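PDB 6UKF: HhaI Restriction Endonuclease from Haemophilus parahaemolyticus, which cuts double-stranded DNA at the sequence GCGC as a restriction endonuclease, and is bound here to its cognate DNA with calcium. Local coordinates for residues A[59-64]-A[97-102]; A[160-165]-A[204-209]; A[174-179]-A[208-213]. One frame throughout, in Å; residues are numbered along the deposited sequence.

Interaction 1: residues A[59-64]-A[97-102]; sequences LIPNRA and ANLSTK. With EDO (1,2-ethanediol), chain V; nucleotides of chain C.
The guanidinium of R63 grips the backbone carbonyl of A97 through both terminal nitrogens. NH2 makes the better bond, 2.9 Å to A97 O with an N-H...O angle of 141°; NH1 adds a weak one of 3.1 Å to the same oxygen. That oxygen sits at the guanidinium's edge, tilted 18° from its plane. R63 CG lies anti to its carbonyl carbon (chi1 -57°), and the chain then runs extended to NE, carrying the group across from just beyond strand 51-62. A water joins the polar side by accepting from L99 N at 3.0 Å and, weakly, from R63 NH2.

Van der Waals packing on the guanidinium accompanies these bonds. The A97 CB methyl lies 3.5 Å from R63 NH1, and P61 CB covers one guanidinium face towards its rim. The apolar pair is P61 CG and L99 CD2, 4.4 Å apart, both residues also packing on Y154 of strand 148-156. Farther along the loop, T101 OG1 donates to the phosphate oxygen OP2 of DT4 of chain C over 2.8 Å.

The positive guanidinium meets a neutral carbonyl just after helix 93-96, so the attraction is probably of charge-dipole kind rather than a salt bridge, with the P61-L99 packing beside it.

Interaction 2: residues A[160-165]-A[204-209]; sequences GSRHLN and DDKDFL. With EDO (1,2-ethanediol), chain M; nucleotides of chain C; nucleotides of chain B.
L164 and F208 form the close-packed part of this contact, the leucine methyl CD1 meeting ring atom CE1 of F208 at 3.9 Å. With CG anti to its backbone N (chi1 -178°), L164 turns its branch towards helix 169-179, where L169 and F172 receive it. The F208 ring meets F172 edge-to-face and also touches I201 and I221, so the pair is enclosed between the sheet and helix 169-179.

The other side is looser and belongs to the DNA. R162 NH2 comes within 3.3 Å of K206 CE, while the lysine bends at its last torsion (chi4 71°) and holds NZ 4.3 Å from R162 NH2. Both cations gather at the phosphate of DC3 of chain B, whose sugar C2' lies over one face of the guanidinium; N165 ND2 also turns to that phosphate, although the exact place of its oxygen OP2 is doubtful.

Along the DNA strand of chain C, S161 OG donates a short bond to OP2 of DG7, and S161 O accepts from base atom N4 of DC8 at 2.9 Å (148°). H163 adds a weak bond of 3.3 Å from NE2 to OP2 of DC8 of chain C, which lies in the ring plane, and G160 N meets a guanine O6.

Bonds to cytosine N4 and guanine O6 fall on the major-groove edge of the bases. The arrangement is consistent with a loop that reads the sequence in the major groove, flanked by side chains that contact phosphates and backed by an antiparallel sheet in which strand 217-221 separates 162-163 from 207-212.

Interaction 3: residues A[174-179]-A[208-213]; sequences QALDKK and FLIKEN. With nucleotides of chain C.
F208 and I210 both hold their first side-chain carbon anti to the carbonyl carbon (chi1 -60° for F208 CG, -59° for I210 CG1). On side chains whose CB already faces the helical segment 174-179, this torsion places the F208 ring against the helix and, with the extended chi2 of 167°, I210 CD1 as well. That methyl reaches L176 CD2 at 4.4 Å, methyl to methyl. L176 leaves the helix alongside the strand, and its branched end turns in. Beside this pair, A175 CB approaches F208 CE2 at 4.3 Å, coming obliquely to the ring.

No hydrogen bond crosses between the segments. The contact is buried and apolar, and light: the CA atoms of A175 and F208 are 8.8 Å apart, and 86 Å² of surface is covered in all. Within the helix, K178 N donates to Q174 O and K179 N to A175 O, ordinary helix bonds.

The alternation of the strand puts L209 and K211 on the opposite face, against DNA. L209 CD2 packs on the sugar carbon C3' of DC6 of chain C at 3.6 Å. K211, bent at three successive torsions, curls round OP1 of DG7 of chain C and bonds it through NZ at 2.9 Å. One strand thus serves a hydrophobic layer and a phosphate at once.

In the fold, helix 169-179 packs on one face of the sheet of 162-163, 217-221, 207-212 and 199-202, from which I201 meets A175, L176 and F208, while L190 of the separate strand 189-191 touches both L176 and I210.

Interactions 2 and 3 are one continuous piece of structure: their centres lie about 10 Å apart, they share F208 and L209, and strand 207-212 carries the second segment of each. The intervening chain leads from strand 162-163 into helix 169-179, which covers the same sheet. Interaction 1 stands apart, its centre about 26 Å from that of interaction 2 and about 33 Å from that of interaction 3, with about 13 Å between nearest atoms in the first case. It borders strand 148-156, which carries the calcium-site residues S151 and T153. All three have segments touching chain C of the DNA, from DT4 near interaction 1 to DC6, DG7 and DC8 at the other two.

Interaction 1: residues A[59-64]-A[97-102]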
loop_
_atom_site.group_PDB
_atom_site.type_symbol
_atom_site.label_atom_id
_atom_site.label_comp_id
_atom_site.label_asym_id
_atom_site.label_seq_id
_atom_site.Cartn_x
_atom_site.Cartn_y
_atom_site.Cartn_z
ATOM N N LEU A 59 -6.705 -13.017 4.934
ATOM C CA LEU A 59 -7.120 -14.391 5.175
ATOM C C LEU A 59 -7.668 -14.495 6.589
ATOM O O LEU A 59 -7.094 -13.936 7.529
ATOM C CB LEU A 59 -5.952 -15.366 5.036
ATOM C CG LEU A 59 -5.333 -15.519 3.648
ATOM C CD1 LEU A 59 -4.232 -16.567 3.700
ATOM C CD2 LEU A 59 -6.368 -15.881 2.599
ATOM N N ILE A 60 -8.770 -15.218 6.737
ATOM C CA ILE A 60 -9.442 -15.396 8.019
ATOM C C ILE A 60 -9.171 -16.821 8.493
ATOM O O ILE A 60 -9.491 -17.775 7.771
ATOM C CB ILE A 60 -10.952 -15.131 7.902
ATOM C CG1 ILE A 60 -11.211 -13.718 7.364
ATOM C CG2 ILE A 60 -11.623 -15.342 9.249
ATOM C CD1 ILE A 60 -10.631 -12.604 8.207
ATOM N N PRO A 61 -8.587 -17.020 9.676
ATOM C CA PRO A 61 -8.380 -18.390 10.163
ATOM C C PRO A 61 -9.708 -19.048 10.508
ATOM O O PRO A 61 -10.543 -18.469 11.207
ATOM C CB PRO A 61 -7.501 -18.205 11.407
ATOM C CG PRO A 61 -7.752 -16.810 11.853
ATOM C CD PRO A 61 -8.063 -16.012 10.617
ATOM N N ASN A 62 -9.906 -20.256 9.997
ATOM C CA ASN A 62 -11.059 -21.083 10.337
ATOM C C ASN A 62 -10.541 -22.186 11.256
ATOM O O ASN A 62 -9.977 -23.180 10.793
ATOM C CB ASN A 62 -11.720 -21.646 9.084
ATOM C CG ASN A 62 -13.001 -22.404 9.392
ATOM O OD1 ASN A 62 -13.123 -23.039 10.441
ATOM N ND2 ASN A 62 -13.964 -22.337 8.481
ATOM N N ARG A 63 -10.726 -21.995 12.561
ATOM C CA ARG A 63 -10.163 -22.898 13.555
ATOM C C ARG A 63 -10.949 -24.192 13.688
ATOM O O ARG A 63 -10.441 -25.151 14.280
ATOM C CB ARG A 63 -10.070 -22.173 14.900
ATOM C CG ARG A 63 -9.253 -20.894 14.801
ATOM C CD ARG A 63 -9.218 -20.090 16.086
ATOM N NE ARG A 63 -8.661 -18.763 15.831
ATOM C CZ ARG A 63 -7.361 -18.496 15.748
ATOM N NH1 ARG A 63 -6.465 -19.462 15.909
ATOM N NH2 ARG A 63 -6.956 -17.258 15.503
ATOM N N ALA A 64 -12.166 -24.246 13.146
ATOM C CA ALA A 64 -12.918 -25.494 13.131
ATOM C C ALA A 64 -12.488 -26.396 11.981
ATOM O O ALA A 64 -12.475 -27.623 12.129
ATOM C CB ALA A 64 -14.416 -25.207 13.030
ATOM N N ALA A 97 -2.048 -19.834 12.643
ATOM C CA ALA A 97 -3.346 -19.476 13.199
ATOM C C ALA A 97 -3.256 -18.502 14.367
ATOM O O ALA A 97 -4.238 -17.804 14.642
ATOM C CB ALA A 97 -4.099 -20.735 13.628
ATOM N N ASN A 98 -2.125 -18.440 15.066
ATOM C CA ASN A 98 -1.930 -17.445 16.122
ATOM C C ASN A 98 -1.423 -16.170 15.457
ATOM O O ASN A 98 -0.228 -16.027 15.187
ATOM C CB ASN A 98 -0.970 -17.954 17.192
ATOM C CG ASN A 98 -1.620 -18.960 18.130
ATOM O OD1 ASN A 98 -2.841 -19.108 18.153
ATOM N ND2 ASN A 98 -0.801 -19.646 18.919
ATOM N N LEU A 99 -2.340 -15.245 15.190
ATOM C CA LEU A 99 -2.009 -14.031 14.459
ATOM C C LEU A 99 -1.083 -13.145 15.285
ATOM O O LEU A 99 -1.151 -13.114 16.515
ATOM C CB LEU A 99 -3.288 -13.264 14.126
ATOM C CG LEU A 99 -4.402 -14.076 13.459
ATOM C CD1 LEU A 99 -5.567 -13.178 13.073
ATOM C CD2 LEU A 99 -3.888 -14.834 12.242
ATOM N N SER A 100 -0.213 -12.410 14.592
ATOM C CA SER A 100 0.735 -11.538 15.269
ATOM C C SER A 100 1.015 -10.314 14.411
ATOM O O SER A 100 0.887 -10.346 13.185
ATOM C CB SER A 100 2.056 -12.256 15.570
ATOM O OG SER A 100 2.821 -12.440 14.391
ATOM N N THR A 101 1.397 -9.225 15.081
ATOM C CA THR A 101 1.817 -8.023 14.373
ATOM C C THR A 101 3.233 -8.168 13.836
ATOM O O THR A 101 3.599 -7.501 12.864
ATOM C CB THR A 101 1.755 -6.808 15.301
ATOM O OG1 THR A 101 2.436 -7.101 16.528
ATOM C CG2 THR A 101 0.312 -6.424 15.587
ATOM N N LYS A 102 4.038 -9.020 14.466
ATOM C CA LYS A 102 5.386 -9.276 13.982
ATOM C C LYS A 102 5.361 -10.023 12.658
ATOM O O LYS A 102 6.253 -9.839 11.820
ATOM C CB LYS A 102 6.123 -10.082 15.050
ATOM C CG LYS A 102 7.617 -10.215 14.858
ATOM C CD LYS A 102 8.215 -11.080 15.960
ATOM C CE LYS A 102 8.038 -10.444 17.330
HETATM C C1 EDO V . 0.853 -4.341 18.765
HETATM O O1 EDO V . 1.204 -5.708 19.005
HETATM C C2 EDO V . 2.092 -3.551 18.355
HETATM O O2 EDO V . 3.172 -3.837 19.252
ATOM P P DT C 4 5.626 -5.289 16.815
ATOM O OP1 DT C 4 5.432 -4.868 18.222
ATOM O OP2 DT C 4 5.229 -6.648 16.387
ATOM O "O5'" DT C 4 4.896 -4.229 15.886
ATOM C "C5'" DT C 4 5.184 -2.862 16.062
ATOM C "C4'" DT C 4 4.482 -2.033 15.019
ATOM O "O4'" DT C 4 5.138 -2.186 13.762
ATOM C "C3'" DT C 4 3.020 -2.408 14.773
ATOM O "O3'" DT C 4 2.207 -1.510 15.547
ATOM C "C2'" DT C 4 2.832 -2.296 13.251
ATOM C "C1'" DT C 4 4.218 -1.909 12.731
ATOM N N1 DT C 4 4.708 -2.645 11.537
ATOM C C2 DT C 4 4.927 -1.956 10.369
ATOM O O2 DT C 4 4.694 -0.768 10.239
ATOM N N3 DT C 4 5.412 -2.715 9.340
ATOM C C4 DT C 4 5.715 -4.064 9.367
ATOM O O4 DT C 4 6.150 -4.657 8.388
ATOM C C5 DT C 4 5.485 -4.722 10.630
ATOM C C7 DT C 4 5.779 -6.178 10.778
ATOM C C6 DT C 4 5.012 -3.989 11.647
HETATM O O HOH W 1 -4.802 -15.153 16.903
#

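Interaction 2: residues A[160-165]-A[204-209]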
loop_
_atom_site.group_PDB
_atom_site.type_symbol
_atom_site.label_atom_id
_atom_site.label_comp_id
_atom_site.label_asym_id
_atom_site.label_seq_id
_atom_site.Cartn_x
_atom_site.Cartn_y
_atom_site.Cartn_z
ATOM N N GLY A 160 -7.276 1.328 8.732
ATOM C CA GLY A 160 -6.903 2.724 8.758
ATOM C C GLY A 160 -7.895 3.606 9.491
ATOM O O GLY A 160 -8.906 3.165 10.032
ATOM N N SER A 161 -7.590 4.898 9.476
ATOM C CA SER A 161 -8.331 5.884 10.235
ATOM C C SER A 161 -9.460 6.467 9.392
ATOM O O SER A 161 -9.622 6.153 8.210
ATOM C CB SER A 161 -7.382 6.996 10.677
ATOM O OG SER A 161 -6.837 7.654 9.544
ATOM N N ARG A 162 -10.254 7.333 10.015
ATOM C CA ARG A 162 -11.265 8.114 9.318
ATOM C C ARG A 162 -11.281 9.513 9.915
ATOM O O ARG A 162 -10.860 9.730 11.054
ATOM C CB ARG A 162 -12.652 7.459 9.397
ATOM C CG ARG A 162 -13.154 7.184 10.806
ATOM C CD ARG A 162 -14.161 6.052 10.797
ATOM N NE ARG A 162 -14.678 5.750 12.129
ATOM C CZ ARG A 162 -15.725 6.352 12.687
ATOM N NH1 ARG A 162 -16.384 7.299 12.033
ATOM N NH2 ARG A 162 -16.117 6.004 13.905
ATOM N N HIS A 163 -11.754 10.473 9.127
ATOM C CA HIS A 163 -11.816 11.845 9.608
ATOM C C HIS A 163 -12.798 11.952 10.764
ATOM O O HIS A 163 -13.844 11.298 10.777
ATOM C CB HIS A 163 -12.290 12.775 8.494
ATOM C CG HIS A 163 -11.287 12.980 7.406
ATOM N ND1 HIS A 163 -11.445 13.934 6.425
ATOM C CD2 HIS A 163 -10.114 12.357 7.142
ATOM C CE1 HIS A 163 -10.412 13.890 5.601
ATOM N NE2 HIS A 163 -9.591 12.941 6.014
ATOM N N LEU A 164 -12.461 12.793 11.738
ATOM C CA LEU A 164 -13.453 13.210 12.715
ATOM C C LEU A 164 -14.689 13.713 11.982
ATOM O O LEU A 164 -14.587 14.403 10.966
ATOM C CB LEU A 164 -12.880 14.330 13.582
ATOM C CG LEU A 164 -13.781 14.858 14.701
ATOM C CD1 LEU A 164 -13.889 13.831 15.818
ATOM C CD2 LEU A 164 -13.257 16.180 15.231
ATOM N N ASN A 165 -15.861 13.355 12.497
ATOM C CA ASN A 165 -17.126 13.736 11.889
ATOM C C ASN A 165 -18.013 14.402 12.932
ATOM O O ASN A 165 -17.718 14.397 14.130
ATOM C CB ASN A 165 -17.835 12.528 11.258
ATOM C CG ASN A 165 -17.952 11.353 12.207
ATOM O OD1 ASN A 165 -18.201 11.523 13.401
ATOM N ND2 ASN A 165 -17.767 10.147 11.678
ATOM N N ASP A 204 -15.022 7.431 24.892
ATOM C CA ASP A 204 -16.268 6.832 24.415
ATOM C C ASP A 204 -16.008 5.783 23.333
ATOM O O ASP A 204 -16.672 5.741 22.295
ATOM C CB ASP A 204 -17.245 7.908 23.937
ATOM C CG ASP A 204 -18.684 7.523 24.174
ATOM O OD1 ASP A 204 -18.985 7.014 25.273
ATOM O OD2 ASP A 204 -19.515 7.736 23.268
ATOM N N ASP A 205 -15.031 4.917 23.596
ATOM C CA ASP A 205 -14.659 3.833 22.685
ATOM C C ASP A 205 -14.205 4.356 21.324
ATOM O O ASP A 205 -14.424 3.719 20.291
ATOM C CB ASP A 205 -15.769 2.786 22.543
ATOM C CG ASP A 205 -15.356 1.623 21.663
ATOM O OD1 ASP A 205 -16.027 1.385 20.637
ATOM O OD2 ASP A 205 -14.340 0.971 21.981
ATOM N N LYS A 206 -13.559 5.516 21.310
ATOM C CA LYS A 206 -12.909 6.017 20.110
ATOM C C LYS A 206 -11.506 6.475 20.471
ATOM O O LYS A 206 -11.319 7.214 21.443
ATOM C CB LYS A 206 -13.696 7.165 19.472
ATOM C CG LYS A 206 -14.936 6.701 18.717
ATOM C CD LYS A 206 -15.523 7.800 17.839
ATOM C CE LYS A 206 -16.642 7.260 16.958
ATOM N NZ LYS A 206 -17.870 6.933 17.732
ATOM N N ASP A 207 -10.527 6.015 19.700
ATOM C CA ASP A 207 -9.152 6.474 19.815
ATOM C C ASP A 207 -8.941 7.546 18.755
ATOM O O ASP A 207 -9.143 7.293 17.562
ATOM C CB ASP A 207 -8.177 5.317 19.607
ATOM C CG ASP A 207 -8.376 4.195 20.611
ATOM O OD1 ASP A 207 -8.675 4.470 21.727
ATOM O OD2 ASP A 207 -8.216 2.944 20.188
ATOM N N PHE A 208 -8.555 8.739 19.191
ATOM C CA PHE A 208 -8.374 9.874 18.301
ATOM C C PHE A 208 -6.888 10.116 18.083
ATOM O O PHE A 208 -6.059 9.829 18.951
ATOM C CB PHE A 208 -9.021 11.139 18.875
ATOM C CG PHE A 208 -10.503 11.018 19.099
ATOM C CD1 PHE A 208 -11.392 11.167 18.048
ATOM C CD2 PHE A 208 -11.004 10.757 20.362
ATOM C CE1 PHE A 208 -12.753 11.054 18.254
ATOM C CE2 PHE A 208 -12.365 10.641 20.574
ATOM C CZ PHE A 208 -13.240 10.791 19.518
ATOM N N LEU A 209 -6.560 10.639 16.907
ATOM C CA LEU A 209 -5.199 11.026 16.563
ATOM C C LEU A 209 -5.246 12.443 16.018
ATOM O O LEU A 209 -6.100 12.761 15.185
ATOM C CB LEU A 209 -4.606 10.082 15.514
ATOM C CG LEU A 209 -3.210 10.429 14.990
ATOM C CD1 LEU A 209 -2.170 10.343 16.095
ATOM C CD2 LEU A 209 -2.845 9.513 13.833
HETATM C C1 EDO M . -10.353 9.097 6.014
HETATM O O1 EDO M . -9.163 9.533 5.348
HETATM C C2 EDO M . -11.527 9.982 5.621
HETATM O O2 EDO M . -12.647 9.676 6.459
ATOM P P DG C 7 -3.588 9.339 9.713
ATOM O OP1 DG C 7 -2.990 10.682 9.874
ATOM O OP2 DG C 7 -4.877 9.033 10.365
ATOM O "O5'" DG C 7 -3.728 9.045 8.142
ATOM C "C5'" DG C 7 -2.675 9.423 7.257
ATOM C "C4'" DG C 7 -3.144 9.480 5.814
ATOM O "O4'" DG C 7 -3.260 8.128 5.278
ATOM C "C3'" DG C 7 -4.510 10.117 5.574
ATOM O "O3'" DG C 7 -4.509 10.758 4.289
ATOM C "C2'" DG C 7 -5.462 8.925 5.664
ATOM C "C1'" DG C 7 -4.629 7.801 5.059
ATOM N N9 DG C 7 -4.857 6.489 5.651
ATOM C C8 DG C 7 -4.974 6.195 6.987
ATOM N N7 DG C 7 -5.144 4.925 7.224
ATOM C C5 DG C 7 -5.118 4.338 5.966
ATOM C C6 DG C 7 -5.251 2.981 5.590
ATOM O O6 DG C 7 -5.417 1.996 6.319
ATOM N N1 DG C 7 -5.168 2.818 4.210
ATOM C C2 DG C 7 -4.983 3.838 3.309
ATOM N N2 DG C 7 -4.931 3.488 2.017
ATOM N N3 DG C 7 -4.856 5.111 3.648
ATOM C C4 DG C 7 -4.934 5.287 4.988
ATOM P P DC B 3 -19.519 6.781 13.318
ATOM O OP1 DC B 3 -20.024 6.734 14.707
ATOM O OP2 DC B 3 -18.434 7.724 12.973
ATOM O "O5'" DC B 3 -19.092 5.302 12.893
ATOM C "C5'" DC B 3 -20.039 4.241 12.994
ATOM C "C4'" DC B 3 -19.552 3.017 12.246
ATOM O "O4'" DC B 3 -19.618 3.263 10.820
ATOM C "C3'" DC B 3 -18.103 2.623 12.552
ATOM O "O3'" DC B 3 -18.065 1.280 13.033
ATOM C "C2'" DC B 3 -17.364 2.808 11.221
ATOM C "C1'" DC B 3 -18.486 2.701 10.196
ATOM N N1 DC B 3 -18.244 3.428 8.918
ATOM C C2 DC B 3 -18.385 2.748 7.701
ATOM O O2 DC B 3 -18.698 1.550 7.708
ATOM N N3 DC B 3 -18.168 3.422 6.544
ATOM C C4 DC B 3 -17.832 4.713 6.576
ATOM N N4 DC B 3 -17.629 5.337 5.412
ATOM C C5 DC B 3 -17.690 5.422 7.805
ATOM C C6 DC B 3 -17.908 4.749 8.939
ATOM P P DC C 8 -5.842 11.417 3.683
ATOM O OP1 DC C 8 -5.441 12.511 2.770
ATOM O OP2 DC C 8 -6.743 11.720 4.815
ATOM O "O5'" DC C 8 -6.488 10.243 2.803
ATOM C "C5'" DC C 8 -5.836 9.787 1.612
ATOM C "C4'" DC C 8 -6.558 8.584 1.040
ATOM O "O4'" DC C 8 -6.503 7.508 1.993
ATOM C "C3'" DC C 8 -8.041 8.794 0.779
ATOM O "O3'" DC C 8 -8.270 9.138 -0.582
ATOM C "C2'" DC C 8 -8.702 7.459 1.144
ATOM C "C1'" DC C 8 -7.562 6.628 1.731
ATOM N N1 DC C 8 -7.937 5.951 2.987
ATOM C C2 DC C 8 -8.218 4.588 2.971
ATOM O O2 DC C 8 -8.141 3.974 1.903
ATOM N N3 DC C 8 -8.556 3.974 4.129
ATOM C C4 DC C 8 -8.631 4.678 5.258
ATOM N N4 DC C 8 -8.974 4.031 6.375
ATOM C C5 DC C 8 -8.357 6.076 5.291
ATOM C C6 DC C 8 -8.019 6.666 4.142
#

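Interaction 3: residues A[174-179]-A[208-213]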
loop_
_atom_site.group_PDB
_atom_site.type_symbol
_atom_site.label_atom_id
_atom_site.label_comp_id
_atom_site.label_asym_id
_atom_site.label_seq_id
_atom_site.Cartn_x
_atom_site.Cartn_y
_atom_site.Cartn_z
ATOM N N GLN A 174 -15.192 16.215 24.498
ATOM C CA GLN A 174 -15.158 15.697 25.863
ATOM C C GLN A 174 -13.840 14.988 26.155
ATOM O O GLN A 174 -13.334 15.059 27.281
ATOM C CB GLN A 174 -16.368 14.792 26.104
ATOM C CG GLN A 174 -17.675 15.576 26.179
ATOM C CD GLN A 174 -18.907 14.701 26.289
ATOM O OE1 GLN A 174 -18.833 13.547 26.707
ATOM N NE2 GLN A 174 -20.053 15.253 25.913
ATOM N N ALA A 175 -13.257 14.323 25.154
ATOM C CA ALA A 175 -11.936 13.727 25.339
ATOM C C ALA A 175 -10.876 14.801 25.570
ATOM O O ALA A 175 -9.996 14.640 26.424
ATOM C CB ALA A 175 -11.571 12.854 24.137
ATOM N N LEU A 176 -10.943 15.904 24.819
ATOM C CA LEU A 176 -10.012 17.007 25.041
ATOM C C LEU A 176 -10.165 17.565 26.448
ATOM O O LEU A 176 -9.174 17.834 27.138
ATOM C CB LEU A 176 -10.267 18.110 24.013
ATOM C CG LEU A 176 -9.862 17.810 22.571
ATOM C CD1 LEU A 176 -10.515 18.802 21.626
ATOM C CD2 LEU A 176 -8.349 17.840 22.418
ATOM N N ASP A 177 -11.410 17.755 26.882
ATOM C CA ASP A 177 -11.671 18.240 28.230
ATOM C C ASP A 177 -11.058 17.312 29.272
ATOM O O ASP A 177 -10.391 17.764 30.210
ATOM C CB ASP A 177 -13.182 18.344 28.412
ATOM C CG ASP A 177 -13.571 18.997 29.707
ATOM O OD1 ASP A 177 -12.736 19.515 30.371
ATOM O OD2 ASP A 177 -14.855 18.956 30.038
ATOM N N LYS A 178 -11.261 16.002 29.110
ATOM C CA LYS A 178 -10.719 15.037 30.061
ATOM C C LYS A 178 -9.198 15.107 30.122
ATOM O O LYS A 178 -8.607 14.995 31.203
ATOM C CB LYS A 178 -11.167 13.628 29.671
ATOM C CG LYS A 178 -10.416 12.515 30.384
ATOM N N LYS A 179 -8.546 15.285 28.973
ATOM C CA LYS A 179 -7.090 15.286 28.917
ATOM C C LYS A 179 -6.479 16.618 29.330
ATOM O O LYS A 179 -5.251 16.711 29.434
ATOM C CB LYS A 179 -6.622 14.930 27.504
ATOM N N PHE A 208 -8.555 8.739 19.191
ATOM C CA PHE A 208 -8.374 9.874 18.301
ATOM C C PHE A 208 -6.888 10.116 18.083
ATOM O O PHE A 208 -6.059 9.829 18.951
ATOM C CB PHE A 208 -9.021 11.139 18.875
ATOM C CG PHE A 208 -10.503 11.018 19.099
ATOM C CD1 PHE A 208 -11.392 11.167 18.048
ATOM C CD2 PHE A 208 -11.004 10.757 20.362
ATOM C CE1 PHE A 208 -12.753 11.054 18.254
ATOM C CE2 PHE A 208 -12.365 10.641 20.574
ATOM C CZ PHE A 208 -13.240 10.791 19.518
ATOM N N LEU A 209 -6.560 10.639 16.907
ATOM C CA LEU A 209 -5.199 11.026 16.563
ATOM C C LEU A 209 -5.246 12.443 16.018
ATOM O O LEU A 209 -6.100 12.761 15.185
ATOM C CB LEU A 209 -4.606 10.082 15.514
ATOM C CG LEU A 209 -3.210 10.429 14.990
ATOM C CD1 LEU A 209 -2.170 10.343 16.095
ATOM C CD2 LEU A 209 -2.845 9.513 13.833
ATOM N N ILE A 210 -4.330 13.286 16.485
ATOM C CA ILE A 210 -4.293 14.701 16.132
ATOM C C ILE A 210 -3.048 14.951 15.290
ATOM O O ILE A 210 -1.939 14.564 15.680
ATOM C CB ILE A 210 -4.305 15.581 17.394
ATOM C CG1 ILE A 210 -5.562 15.294 18.223
ATOM C CG2 ILE A 210 -4.237 17.053 17.021
ATOM C CD1 ILE A 210 -5.530 15.873 19.618
ATOM N N LYS A 211 -3.237 15.589 14.135
ATOM C CA LYS A 211 -2.158 15.875 13.201
ATOM C C LYS A 211 -2.237 17.332 12.777
ATOM O O LYS A 211 -3.323 17.855 12.505
ATOM C CB LYS A 211 -2.251 15.000 11.944
ATOM C CG LYS A 211 -2.281 13.502 12.209
ATOM C CD LYS A 211 -0.910 12.962 12.603
ATOM C CE LYS A 211 -0.106 12.512 11.386
ATOM N NZ LYS A 211 -0.393 11.112 10.985
ATOM N N GLU A 212 -1.076 17.973 12.701
ATOM C CA GLU A 212 -0.997 19.380 12.346
ATOM C C GLU A 212 -1.186 19.555 10.847
ATOM O O GLU A 212 -0.474 18.945 10.042
ATOM C CB GLU A 212 0.365 19.937 12.755
ATOM N N ASN A 213 -2.146 20.392 10.479
ATOM C CA ASN A 213 -2.352 20.839 9.115
ATOM C C ASN A 213 -1.958 22.314 9.023
ATOM O O ASN A 213 -1.406 22.887 9.971
ATOM C CB ASN A 213 -3.794 20.578 8.681
ATOM P P DG C 7 -3.588 9.339 9.713
ATOM O OP1 DG C 7 -2.990 10.682 9.874
ATOM O OP2 DG C 7 -4.877 9.033 10.365
ATOM O "O5'" DG C 7 -3.728 9.045 8.142
ATOM C "C5'" DG C 7 -2.675 9.423 7.257
ATOM C "C4'" DG C 7 -3.144 9.480 5.814
ATOM O "O4'" DG C 7 -3.260 8.128 5.278
ATOM C "C3'" DG C 7 -4.510 10.117 5.574
ATOM O "O3'" DG C 7 -4.509 10.758 4.289
ATOM C "C2'" DG C 7 -5.462 8.925 5.664
ATOM C "C1'" DG C 7 -4.629 7.801 5.059
ATOM N N9 DG C 7 -4.857 6.489 5.651
ATOM C C8 DG C 7 -4.974 6.195 6.987
ATOM N N7 DG C 7 -5.144 4.925 7.224
ATOM C C5 DG C 7 -5.118 4.338 5.966
ATOM C C6 DG C 7 -5.251 2.981 5.590
ATOM O O6 DG C 7 -5.417 1.996 6.319
ATOM N N1 DG C 7 -5.168 2.818 4.210
ATOM C C2 DG C 7 -4.983 3.838 3.309
ATOM N N2 DG C 7 -4.931 3.488 2.017
ATOM N N3 DG C 7 -4.856 5.111 3.648
ATOM C C4 DG C 7 -4.934 5.287 4.988
ATOM P P DC C 6 -2.660 3.678 13.840
ATOM O OP1 DC C 6 -1.790 3.841 15.025
ATOM O OP2 DC C 6 -4.046 3.195 14.022
ATOM O "O5'" DC C 6 -2.746 5.065 13.050
ATOM C "C5'" DC C 6 -1.570 5.842 12.856
ATOM C "C4'" DC C 6 -1.540 6.478 11.482
ATOM O "O4'" DC C 6 -1.305 5.452 10.469
ATOM C "C3'" DC C 6 -2.824 7.183 11.037
ATOM O "O3'" DC C 6 -2.480 8.292 10.212
ATOM C "C2'" DC C 6 -3.559 6.083 10.281
ATOM C "C1'" DC C 6 -2.395 5.425 9.553
ATOM N N1 DC C 6 -2.603 4.020 9.119
ATOM C C2 DC C 6 -2.037 3.609 7.916
ATOM O O2 DC C 6 -1.395 4.429 7.249
ATOM N N3 DC C 6 -2.213 2.329 7.506
ATOM C C4 DC C 6 -2.908 1.477 8.258
ATOM N N4 DC C 6 -3.049 0.223 7.813
ATOM C C5 DC C 6 -3.486 1.873 9.500
ATOM C C6 DC C 6 -3.308 3.143 9.890
#